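Local coordinates for protein monomethylamine methyltransferase mtmB1 (Methanosarcina barkeri, PDB 1NTH) that transfers the methyl group of monomethylamine to the corrinoid cofactor of its partner protein MtmC, a step in methanogenesis from methylamine, at residues A[401-404]-A[405-409]; A[410-413]-A[414-418]. All blocks are in the same frame, centred on the assembly; numbering follows the deposited sequence.

Contact 1: A[401-404]-A[405-409]; sequences VNVI and LDKLV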
# COMPACT_ATOMS: atom_id res chain seq x y z
N VAL A 401 0.05 -46.68 -14.17
CA VAL A 401 -0.32 -45.50 -14.95
C VAL A 401 -0.09 -45.76 -16.44
O VAL A 401 -0.94 -45.45 -17.27
CB VAL A 401 0.50 -44.27 -14.52
CG1 VAL A 401 0.23 -43.10 -15.46
CG2 VAL A 401 0.14 -43.88 -13.09
N ASN A 402 1.06 -46.34 -16.78
CA ASN A 402 1.36 -46.63 -18.17
C ASN A 402 0.33 -47.57 -18.79
O ASN A 402 -0.02 -47.43 -19.97
CB ASN A 402 2.77 -47.22 -18.31
CG ASN A 402 3.85 -46.15 -18.33
OD1 ASN A 402 3.76 -45.18 -19.09
ND2 ASN A 402 4.87 -46.33 -17.50
N VAL A 403 -0.16 -48.51 -18.00
CA VAL A 403 -1.17 -49.45 -18.49
C VAL A 403 -2.49 -48.72 -18.73
O VAL A 403 -3.13 -48.90 -19.77
CB VAL A 403 -1.40 -50.60 -17.49
CG1 VAL A 403 -2.62 -51.42 -17.91
CG2 VAL A 403 -0.17 -51.49 -17.44
N ILE A 404 -2.89 -47.88 -17.78
CA ILE A 404 -4.12 -47.12 -17.90
C ILE A 404 -4.09 -46.19 -19.11
O ILE A 404 -5.06 -46.09 -19.86
CB ILE A 404 -4.39 -46.29 -16.62
CG1 ILE A 404 -4.70 -47.22 -15.45
CG2 ILE A 404 -5.55 -45.32 -16.86
CD1 ILE A 404 -4.91 -46.51 -14.13
N LEU A 405 -2.96 -45.51 -19.31
CA LEU A 405 -2.82 -44.59 -20.43
C LEU A 405 -2.93 -45.29 -21.78
O LEU A 405 -3.57 -44.77 -22.70
CB LEU A 405 -1.49 -43.84 -20.34
CG LEU A 405 -1.45 -42.73 -19.29
CD1 LEU A 405 -0.04 -42.19 -19.15
CD2 LEU A 405 -2.43 -41.62 -19.68
N ASP A 406 -2.32 -46.46 -21.89
CA ASP A 406 -2.38 -47.19 -23.15
C ASP A 406 -3.83 -47.53 -23.49
O ASP A 406 -4.25 -47.40 -24.64
CB ASP A 406 -1.55 -48.48 -23.06
CG ASP A 406 -1.60 -49.29 -24.35
OD1 ASP A 406 -1.31 -48.73 -25.42
OD2 ASP A 406 -1.94 -50.49 -24.28
N LYS A 407 -4.60 -47.95 -22.49
CA LYS A 407 -6.00 -48.29 -22.70
C LYS A 407 -6.86 -47.07 -22.98
O LYS A 407 -7.75 -47.11 -23.84
CB LYS A 407 -6.56 -49.01 -21.47
CG LYS A 407 -5.92 -50.35 -21.16
CD LYS A 407 -6.55 -50.97 -19.92
CE LYS A 407 -5.91 -52.30 -19.57
NZ LYS A 407 -6.51 -52.88 -18.34
N LEU A 408 -6.60 -45.99 -22.26
CA LEU A 408 -7.37 -44.76 -22.42
C LEU A 408 -7.15 -44.10 -23.78
O LEU A 408 -8.11 -43.76 -24.47
CB LEU A 408 -7.03 -43.77 -21.30
CG LEU A 408 -7.71 -42.40 -21.36
CD1 LEU A 408 -9.23 -42.56 -21.44
CD2 LEU A 408 -7.33 -41.61 -20.11
N VAL A 409 -5.89 -43.92 -24.16
CA VAL A 409 -5.59 -43.29 -25.43
C VAL A 409 -6.18 -44.10 -26.59
O VAL A 409 -6.59 -43.54 -27.60
CB VAL A 409 -4.07 -43.12 -25.63
CG1 VAL A 409 -3.77 -42.53 -27.00
CG2 VAL A 409 -3.51 -42.21 -24.53
O HOH W 1 -2.56 -51.28 -21.52
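Leu405 lies beside Val401, one alpha-helical turn earlier, within helix 398-410, which packs on the outer helices of this TIM-barrel protein. The i to i+4 pattern is plain from the backbone: Leu405 N donates to Val401 O at 2.9 Å with an N-H...O angle of 164°. The same link recurs between Asp406 and Asn402, Lys407 and Val403, and Leu408 and Ile404. The side chain of Leu405 extends the contact. With CG anti to its own carbonyl carbon (chi1 -76°), it runs beside that of Val401, CG passing 3.4 Å from Val401 O and CD1 meeting Val401 CG1 at 3.8 Å. Both side chains also rest on Ile354 of helix 343-359, so this apolar pair belongs to the buried face. Shortening Leu405 to an alanine would probably leave Val401 CG1 without its methyl neighbour and open a gap against helix 343-359.

Ile404 contributes across the contact mainly through its backbone, its carbonyl O receiving Leu408 N at 2.9 Å. Leu408 in turn touches Leu451 and Leu454 of helix 438-454, which adds a second helix to this side.

The exposed flank is built differently. Val403 and Lys407 point the same way, and the extended lysine chain places CE 3.8 Å from Val403 CG1, an aliphatic contact made by the last carbon before the ammonium group. Asp406 is held beyond the segments by a salt bridge from OD1 to Arg309. Two donors meet at Val403 O: Lys407 N at 3.2 Å, and a water 3.0 Å away whose other hydrogen bond goes to Asp406 OD2 at 2.9 Å.

Contact 2: A[410-413]-A[414-418]; sequences SLYE and KNYAS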
# COMPACT_ATOMS: atom_id res chain seq x y z
N SER A 410 -6.24 -45.42 -26.41
CA SER A 410 -6.80 -46.29 -27.44
C SER A 410 -8.29 -46.04 -27.64
O SER A 410 -8.85 -46.36 -28.70
CB SER A 410 -6.58 -47.76 -27.08
OG SER A 410 -5.21 -48.10 -27.17
N LEU A 411 -8.94 -45.47 -26.63
CA LEU A 411 -10.37 -45.20 -26.72
C LEU A 411 -10.73 -44.03 -27.64
O LEU A 411 -11.89 -43.90 -28.03
CB LEU A 411 -10.95 -44.93 -25.32
CG LEU A 411 -10.97 -46.08 -24.31
CD1 LEU A 411 -11.59 -45.60 -23.01
CD2 LEU A 411 -11.76 -47.25 -24.88
N TYR A 412 -9.76 -43.19 -27.99
CA TYR A 412 -10.06 -42.05 -28.85
C TYR A 412 -9.07 -41.77 -29.98
O TYR A 412 -9.39 -41.01 -30.89
CB TYR A 412 -10.22 -40.78 -27.99
CG TYR A 412 -8.96 -40.33 -27.25
CD1 TYR A 412 -7.85 -39.85 -27.95
CD2 TYR A 412 -8.88 -40.40 -25.86
CE1 TYR A 412 -6.69 -39.44 -27.28
CE2 TYR A 412 -7.73 -39.99 -25.18
CZ TYR A 412 -6.64 -39.51 -25.89
OH TYR A 412 -5.51 -39.10 -25.23
N GLU A 413 -7.89 -42.38 -29.94
CA GLU A 413 -6.88 -42.10 -30.96
C GLU A 413 -7.22 -42.48 -32.40
O GLU A 413 -6.47 -42.15 -33.32
CB GLU A 413 -5.54 -42.73 -30.55
CG GLU A 413 -5.43 -44.23 -30.71
CD GLU A 413 -4.11 -44.76 -30.17
OE1 GLU A 413 -3.11 -44.02 -30.24
OE2 GLU A 413 -4.07 -45.91 -29.69
N LYS A 414 -8.35 -43.14 -32.61
CA LYS A 414 -8.75 -43.51 -33.96
C LYS A 414 -9.87 -42.59 -34.45
O LYS A 414 -10.40 -42.78 -35.55
CB LYS A 414 -9.21 -44.97 -33.98
CG LYS A 414 -8.14 -45.98 -33.61
CD LYS A 414 -7.03 -46.01 -34.64
CE LYS A 414 -5.98 -47.05 -34.29
NZ LYS A 414 -4.89 -47.09 -35.30
N ASN A 415 -10.19 -41.58 -33.65
CA ASN A 415 -11.27 -40.66 -33.99
C ASN A 415 -10.85 -39.19 -34.09
O ASN A 415 -11.69 -38.30 -34.03
CB ASN A 415 -12.38 -40.78 -32.95
CG ASN A 415 -12.86 -42.21 -32.78
OD1 ASN A 415 -13.40 -42.57 -31.73
ND2 ASN A 415 -12.67 -43.03 -33.80
N TYR A 416 -9.55 -38.93 -34.26
CA TYR A 416 -9.07 -37.56 -34.36
C TYR A 416 -9.74 -36.79 -35.50
O TYR A 416 -10.18 -35.65 -35.32
CB TYR A 416 -7.55 -37.54 -34.55
CG TYR A 416 -6.78 -38.02 -33.34
CD1 TYR A 416 -5.66 -38.83 -33.49
CD2 TYR A 416 -7.18 -37.68 -32.04
CE1 TYR A 416 -4.94 -39.29 -32.39
CE2 TYR A 416 -6.47 -38.14 -30.93
CZ TYR A 416 -5.36 -38.94 -31.11
OH TYR A 416 -4.66 -39.41 -30.02
N ALA A 417 -9.83 -37.41 -36.67
CA ALA A 417 -10.43 -36.78 -37.83
C ALA A 417 -11.93 -36.52 -37.65
O ALA A 417 -12.48 -35.61 -38.28
CB ALA A 417 -10.20 -37.63 -39.07
N SER A 418 -12.58 -37.30 -36.80
CA SER A 418 -14.01 -37.14 -36.57
C SER A 418 -14.34 -36.66 -35.16
O SER A 418 -15.45 -36.88 -34.67
CB SER A 418 -14.73 -38.46 -36.85
OG SER A 418 -14.27 -39.49 -35.98
O HOH W 2 -10.18 -44.89 -30.68
O HOH W 3 -2.68 -41.16 -30.58
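Lys414, directly after Glu413, is tied back to Ser410 through a water: Lys414 N donates to it at 3.2 Å, and the water donates to Ser410 O at 2.8 Å.

At Asn415 the backbone returns to Tyr412, Asn415 N giving Tyr412 O a hydrogen bond of 2.9 Å with an N-H...O angle of 158°. That bond closes a type I beta turn from Tyr412 to Asn415, in the loop that follows helix 398-410.

With CG anti to its own carbonyl carbon (chi1 -67°), Tyr416 folds its ring back over the turn. Glu413 CA sits 3.9 Å from the ring centroid and 28° off the normal, a CH-pi contact over one face, with Tyr412 O above the rim of that same face. The two tyrosines cross at a slant, and Tyr416 OH reaches the edge of the Tyr412 ring, 3.4 Å from Tyr412 CE1. Beyond the segments, Tyr412 OH bonds to Asn307 O, while the Tyr416 ring meets Trp303. A water in the plane of the Tyr416 ring lies 2.7 Å from Tyr416 OH and donates to Glu413 OE1; the other carboxylate oxygen, OE2, forms a salt bridge with Arg309.

Further along, Ser418 N makes a weak backbone bond of 3.1 Å to Asn415 O.

In the fold
The chain runs through contact 1 before contact 2 begins; the two are in series, neither enclosing nor crossing the other, with centres about 15 Å apart. Contact 1 (401-409) joins successive turns of helix 398-410 and closes no loop, whereas contact 2 (410-418) closes a tight turn in the segment leading toward helix 425-428. Shared neighbours connect them: Arg309, at the start of helix 309-325, forms salt bridges with Asp406 and Glu413, one from each contact, and Ala351 of helix 343-359 touches both Leu408 and Tyr412. Contact 1 additionally reaches helix 438-454 and the loop at Phe51, while contact 2 reaches the loops carrying Trp303 and Cys337.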